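Local coordinates for quinone oxidoreductase (Coxiella burnetii, PDB 3TQH), which binds NADPH and probably uses it to reduce quinones, as a member of the medium-chain dehydrogenase/reductase family, at residues Val156-Gly161 with Ala218-Val223. Sequence-based numbering, arbitrary orientation.
Sequences VLIHAG and AVIDLV. With NDP (NADPH dihydro-nicotinamide-adenine-dinucleotide phosphate), chain B.
Leu157 and Val219 pair across two adjacent parallel strands: Leu157 N donates to Ala218 O at 2.9 Å, and Ile220 N returns a bond to Leu157 O at 2.8 Å. The side chains of Leu157 and Val219 run alongside each other on one face. On the other, Ile158 and Ile220 do the same, CG1 to CG1 at 4.1 Å, while Val156 CG1 reaches the same Ile220 CG1; beta-branched residues suit extended strands and fill such buried layers. Past the last bond, His159 N to Ile220 O, the His159 ring turns back over the strands, its CG beside the backbone N (chi1 -77°), bringing CD2 to 3.9 Å from Val219 CG1. ND1 and NE2 are buried yet satisfied by Thr183 and Ser231. Asp221 opens an Asx turn, OD1 accepting from Val223 N at 3.1 Å from above the carboxylate plane, while OD2 bonds Ser243. Beyond it, Val223 touches Ala160 CB, and Val223 CG2 lies 3.8 Å from NDP N1A, in the adenine; small Ala160 lets the cofactor come close. These are central strands of the Rossmann fold, flanked by strands 179-184 and 239-243, with helix 164-175 packing on Ile158 and helix 225-231 on His159 and Val219.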
loop_
_atom_site.group_PDB
_atom_site.type_symbol
_atom_site.label_atom_id
_atom_site.label_comp_id
_atom_site.label_asym_id
_atom_site.label_seq_id
_atom_site.Cartn_x
_atom_site.Cartn_y
_atom_site.Cartn_z
ATOM N N VAL A 156 8.877 15.052 -11.311
ATOM C CA VAL A 156 8.547 14.321 -10.100
ATOM C C VAL A 156 9.539 13.186 -9.862
ATOM O O VAL A 156 9.769 12.360 -10.741
ATOM C CB VAL A 156 7.115 13.756 -10.168
ATOM C CG1 VAL A 156 6.791 12.981 -8.911
ATOM C CG2 VAL A 156 6.106 14.886 -10.362
ATOM N N LEU A 157 10.125 13.174 -8.668
ATOM C CA LEU A 157 11.028 12.128 -8.230
ATOM C C LEU A 157 10.254 11.190 -7.304
ATOM O O LEU A 157 9.797 11.618 -6.251
ATOM C CB LEU A 157 12.229 12.729 -7.484
ATOM C CG LEU A 157 13.159 11.731 -6.784
ATOM C CD1 LEU A 157 13.786 10.781 -7.800
ATOM C CD2 LEU A 157 14.235 12.449 -5.948
ATOM N N ILE A 158 10.114 9.927 -7.709
ATOM C CA ILE A 158 9.448 8.899 -6.915
ATOM C C ILE A 158 10.494 7.880 -6.466
ATOM O O ILE A 158 10.998 7.104 -7.273
ATOM C CB ILE A 158 8.349 8.173 -7.740
ATOM C CG1 ILE A 158 7.334 9.184 -8.297
ATOM C CG2 ILE A 158 7.647 7.120 -6.907
ATOM C CD1 ILE A 158 6.161 8.569 -9.022
ATOM N N HIS A 159 10.838 7.900 -5.183
ATOM C CA HIS A 159 11.758 6.914 -4.631
ATOM C C HIS A 159 11.089 5.545 -4.571
ATOM O O HIS A 159 9.873 5.447 -4.419
ATOM C CB HIS A 159 12.213 7.304 -3.223
ATOM C CG HIS A 159 13.247 8.383 -3.196
ATOM N ND1 HIS A 159 14.547 8.173 -3.597
ATOM C CD2 HIS A 159 13.180 9.673 -2.793
ATOM C CE1 HIS A 159 15.235 9.291 -3.456
ATOM N NE2 HIS A 159 14.429 10.216 -2.969
ATOM N N ALA A 160 11.893 4.491 -4.673
ATOM C CA ALA A 160 11.391 3.129 -4.537
ATOM C C ALA A 160 10.310 2.842 -5.570
ATOM O O ALA A 160 9.246 2.327 -5.237
ATOM C CB ALA A 160 10.858 2.898 -3.128
ATOM N N GLY A 161 10.607 3.169 -6.826
ATOM C CA GLY A 161 9.625 3.103 -7.902
ATOM C C GLY A 161 9.129 1.717 -8.265
ATOM O O GLY A 161 8.043 1.586 -8.814
ATOM N N ALA A 218 8.319 17.905 -7.185
ATOM C CA ALA A 218 7.813 17.083 -6.094
ATOM C C ALA A 218 8.658 15.839 -5.914
ATOM O O ALA A 218 9.139 15.265 -6.880
ATOM C CB ALA A 218 6.361 16.700 -6.337
ATOM N N VAL A 219 8.848 15.450 -4.659
ATOM C CA VAL A 219 9.463 14.187 -4.320
ATOM C C VAL A 219 8.409 13.347 -3.621
ATOM O O VAL A 219 7.908 13.751 -2.579
ATOM C CB VAL A 219 10.653 14.379 -3.360
ATOM C CG1 VAL A 219 11.161 13.020 -2.848
ATOM C CG2 VAL A 219 11.780 15.201 -4.034
ATOM N N ILE A 220 8.050 12.203 -4.208
ATOM C CA ILE A 220 7.234 11.215 -3.521
ATOM C C ILE A 220 8.201 10.260 -2.838
ATOM O O ILE A 220 8.716 9.324 -3.457
ATOM C CB ILE A 220 6.294 10.440 -4.464
ATOM C CG1 ILE A 220 5.496 11.402 -5.366
ATOM C CG2 ILE A 220 5.343 9.576 -3.650
ATOM C CD1 ILE A 220 4.745 12.498 -4.610
ATOM N N ASP A 221 8.469 10.527 -1.565
ATOM C CA ASP A 221 9.467 9.782 -0.813
ATOM C C ASP A 221 8.821 8.554 -0.172
ATOM O O ASP A 221 8.084 8.667 0.814
ATOM C CB ASP A 221 10.108 10.669 0.256
ATOM C CG ASP A 221 10.923 9.880 1.253
ATOM O OD1 ASP A 221 11.570 8.893 0.840
ATOM O OD2 ASP A 221 10.920 10.237 2.454
ATOM N N LEU A 222 9.101 7.386 -0.743
ATOM C CA LEU A 222 8.550 6.134 -0.245
ATOM C C LEU A 222 9.567 5.322 0.557
ATOM O O LEU A 222 9.300 4.176 0.895
ATOM C CB LEU A 222 7.999 5.315 -1.412
ATOM C CG LEU A 222 6.844 5.992 -2.164
ATOM C CD1 LEU A 222 6.623 5.334 -3.512
ATOM C CD2 LEU A 222 5.566 5.965 -1.318
ATOM N N VAL A 223 10.720 5.922 0.872
ATOM C CA VAL A 223 11.751 5.266 1.704
ATOM C C VAL A 223 11.873 5.924 3.082
ATOM O O VAL A 223 11.989 5.239 4.092
ATOM C CB VAL A 223 13.136 5.266 1.011
ATOM C CG1 VAL A 223 14.184 4.583 1.892
ATOM C CG2 VAL A 223 13.042 4.586 -0.346
HETATM P PA NDP B . 7.611 -2.011 -0.887
HETATM O O1A NDP B . 8.145 -3.030 0.036
HETATM O O2A NDP B . 6.658 -2.597 -1.850
HETATM O O5B NDP B . 8.810 -1.317 -1.702
HETATM C C5B NDP B . 9.879 -2.119 -2.166
HETATM C C4B NDP B . 10.730 -1.328 -3.147
HETATM O O4B NDP B . 11.565 -0.442 -2.431
HETATM C C3B NDP B . 11.655 -2.184 -4.003
HETATM O O3B NDP B . 11.176 -2.219 -5.330
HETATM C C2B NDP B . 13.024 -1.516 -3.906
HETATM O O2B NDP B . 13.607 -1.273 -5.167
HETATM C C1B NDP B . 12.718 -0.204 -3.204
HETATM N N9A NDP B . 13.790 0.287 -2.324
HETATM C C8A NDP B . 14.270 -0.318 -1.188
HETATM N N7A NDP B . 15.230 0.467 -0.657
HETATM C C5A NDP B . 15.369 1.561 -1.434
HETATM C C6A NDP B . 16.209 2.662 -1.339
HETATM N N6A NDP B . 17.069 2.746 -0.337
HETATM N N1A NDP B . 16.143 3.652 -2.293
HETATM C C2A NDP B . 15.233 3.543 -3.334
HETATM N N3A NDP B . 14.390 2.449 -3.426
HETATM C C4A NDP B . 14.464 1.468 -2.485
HETATM O O3 NDP B . 6.944 -0.797 -0.065
HETATM P PN NDP B . 5.596 0.008 -0.445
HETATM O O1N NDP B . 4.427 -0.857 -0.175
HETATM O O2N NDP B . 5.700 0.673 -1.752
HETATM O O5D NDP B . 5.639 1.137 0.698
HETATM C C5D NDP B . 6.759 1.984 0.867
HETATM C C4D NDP B . 6.702 2.645 2.240
HETATM O O4D NDP B . 5.535 3.438 2.352
HETATM C C3D NDP B . 6.660 1.613 3.356
HETATM O O3D NDP B . 7.555 1.989 4.377
HETATM C C2D NDP B . 5.221 1.632 3.829
HETATM O O2D NDP B . 5.090 1.280 5.194
HETATM C C1D NDP B . 4.810 3.075 3.517
HETATM N N1N NDP B . 3.360 3.285 3.300
HETATM C C2N NDP B . 2.751 4.299 3.998
HETATM C C3N NDP B . 1.383 4.543 3.910
HETATM C C7N NDP B . 0.734 5.655 4.680
HETATM O O7N NDP B . -0.660 5.839 4.556
HETATM N N7N NDP B . 1.474 6.436 5.466
HETATM C C4N NDP B . 0.561 3.655 3.018
HETATM C C5N NDP B . 1.284 2.577 2.276
HETATM C C6N NDP B . 2.659 2.452 2.456
HETATM P P2B NDP B . 14.886 -2.112 -5.672
HETATM O O1X NDP B . 15.083 -1.833 -7.141
HETATM O O2X NDP B . 14.646 -3.590 -5.482
HETATM O O3X NDP B . 16.136 -1.716 -4.932
#